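PDB 3FXG: rhamnonate dehydratase from Gibberella zeae PH-1, which probably dehydrates L-rhamnonate to its 2-keto-3-deoxy acid with the help of a magnesium ion, as a member of the enolase superfamily. Local coordinates for residues S43-K48 and D222-L227. Numbering follows the deposited sequence.
Sequences STPASK and DCYMSL. With MG (magnesium ion), chain I.
The Tyr224 ring meets Thr44 at its edge, in plane, with Thr44 CB 3.8 Å from Tyr224 CD2; the backbone Ser43 O also lies at the edge, near the ring plane. The methyl CE of selenomethionine Met225 lies over one face, 3.5 Å from the ring plane and nearer the rim than the centre, while Pro45 CD approaches obliquely. Beyond the ring, Pro45 CG packs on Met225 CG at 3.6 Å, and Met121 of a second subunit touches both residues.

The direct hydrogen bond across the contact starts a short chain. Ser43 turns OG away from its own N (chi1 -178°), which brings it to Ser226 OG, to which it donates at 2.7 Å; Ser226 OG in turn donates to Cys223 O, in the carbonyl plane, at 2.6 Å. That carbonyl also takes the backbone N-H of Ser226, so two donors grip it. A water bridges the backbones, donating to both Thr44 O and Ser226 O. Thr44 opens a type I turn, and its OG1 accepts from Ala46 N in an ST turn.

Asp222 binds magnesium through OD2 at 2.2 Å and keeps OD1 for an Asx turn with Tyr224 N (2.9 Å) and for a metal-bound water, which ties the loop to the metal site completed by Glu248 and Glu275. The 222-227 loop follows barrel strand 219-222 and leads into helix 229-238; the loop between helix 36-39 and strand 66-73 packs against it.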
# COMPACT_ATOMS: atom_id res chain seq x y z
N SER A 43 35.98 8.26 3.57
CA SER A 43 35.16 8.04 2.38
C SER A 43 34.20 9.23 2.23
O SER A 43 33.52 9.61 3.19
CB SER A 43 34.36 6.74 2.53
OG SER A 43 33.59 6.47 1.37
N THR A 44 34.17 9.81 1.04
CA THR A 44 33.30 10.96 0.77
C THR A 44 32.66 10.81 -0.61
O THR A 44 33.00 9.89 -1.37
CB THR A 44 34.10 12.29 0.77
OG1 THR A 44 34.80 12.43 -0.47
CG2 THR A 44 35.11 12.31 1.92
N PRO A 45 31.71 11.70 -0.96
CA PRO A 45 31.04 11.65 -2.26
C PRO A 45 32.02 11.84 -3.42
O PRO A 45 31.73 11.46 -4.56
CB PRO A 45 30.03 12.79 -2.18
CG PRO A 45 29.69 12.83 -0.72
CD PRO A 45 31.05 12.69 -0.08
N ALA A 46 33.17 12.44 -3.14
CA ALA A 46 34.18 12.70 -4.16
C ALA A 46 35.29 11.65 -4.19
O ALA A 46 36.20 11.73 -5.02
CB ALA A 46 34.78 14.08 -3.97
N SER A 47 35.23 10.68 -3.29
CA SER A 47 36.26 9.64 -3.23
C SER A 47 36.30 8.78 -4.49
O SER A 47 37.23 7.98 -4.67
CB SER A 47 36.03 8.75 -2.00
OG SER A 47 36.24 9.48 -0.81
N LYS A 48 35.31 8.95 -5.35
CA LYS A 48 35.23 8.20 -6.60
C LYS A 48 36.40 8.56 -7.52
O LYS A 48 36.77 7.78 -8.40
CB LYS A 48 33.91 8.53 -7.32
CG LYS A 48 32.66 8.36 -6.46
CD LYS A 48 31.41 8.88 -7.16
CE LYS A 48 31.09 8.12 -8.45
NZ LYS A 48 30.71 6.70 -8.20
N ASP A 222 30.73 6.64 10.90
CA ASP A 222 30.27 7.75 10.07
C ASP A 222 30.68 7.49 8.63
O ASP A 222 31.86 7.22 8.36
CB ASP A 222 30.89 9.06 10.55
CG ASP A 222 30.23 10.28 9.93
OD1 ASP A 222 30.29 10.43 8.70
OD2 ASP A 222 29.65 11.08 10.69
N CYS A 223 29.72 7.57 7.72
CA CYS A 223 29.99 7.29 6.31
C CYS A 223 29.96 8.52 5.39
O CYS A 223 30.11 8.39 4.17
CB CYS A 223 29.02 6.22 5.81
SG CYS A 223 29.11 4.66 6.75
N TYR A 224 29.76 9.69 5.98
CA TYR A 224 29.73 10.96 5.25
C TYR A 224 29.07 10.90 3.85
O TYR A 224 29.72 11.19 2.85
CB TYR A 224 31.16 11.52 5.14
CG TYR A 224 31.24 13.00 4.79
CD1 TYR A 224 30.73 13.97 5.65
CD2 TYR A 224 31.81 13.42 3.58
CE1 TYR A 224 30.78 15.34 5.31
CE2 TYR A 224 31.87 14.77 3.24
CZ TYR A 224 31.35 15.72 4.11
OH TYR A 224 31.38 17.06 3.76
N MSE A 225 27.79 10.53 3.82
CA MSE A 225 26.99 10.42 2.60
C MSE A 225 27.73 9.84 1.38
O MSE A 225 27.42 10.18 0.24
CB MSE A 225 26.39 11.80 2.25
CG MSE A 225 27.39 12.93 2.01
SE MSE A 225 26.62 14.76 1.96
CE MSE A 225 28.21 15.73 2.50
N SER A 226 28.65 8.92 1.63
CA SER A 226 29.46 8.36 0.55
C SER A 226 29.15 6.98 -0.01
O SER A 226 29.78 6.57 -0.98
CB SER A 226 30.92 8.35 0.99
OG SER A 226 31.13 7.36 1.99
N LEU A 227 28.20 6.25 0.57
CA LEU A 227 27.92 4.91 0.07
C LEU A 227 26.65 4.85 -0.78
O LEU A 227 26.16 5.87 -1.26
CB LEU A 227 27.80 3.92 1.24
CG LEU A 227 28.88 4.05 2.33
CD1 LEU A 227 28.64 2.99 3.40
CD2 LEU A 227 30.27 3.90 1.71
MG MG I . 28.16 12.74 10.65
O HOH W 1 31.18 8.15 -2.88
O HOH W 2 28.44 12.41 8.40
O HOH W 3 29.30 13.81 12.58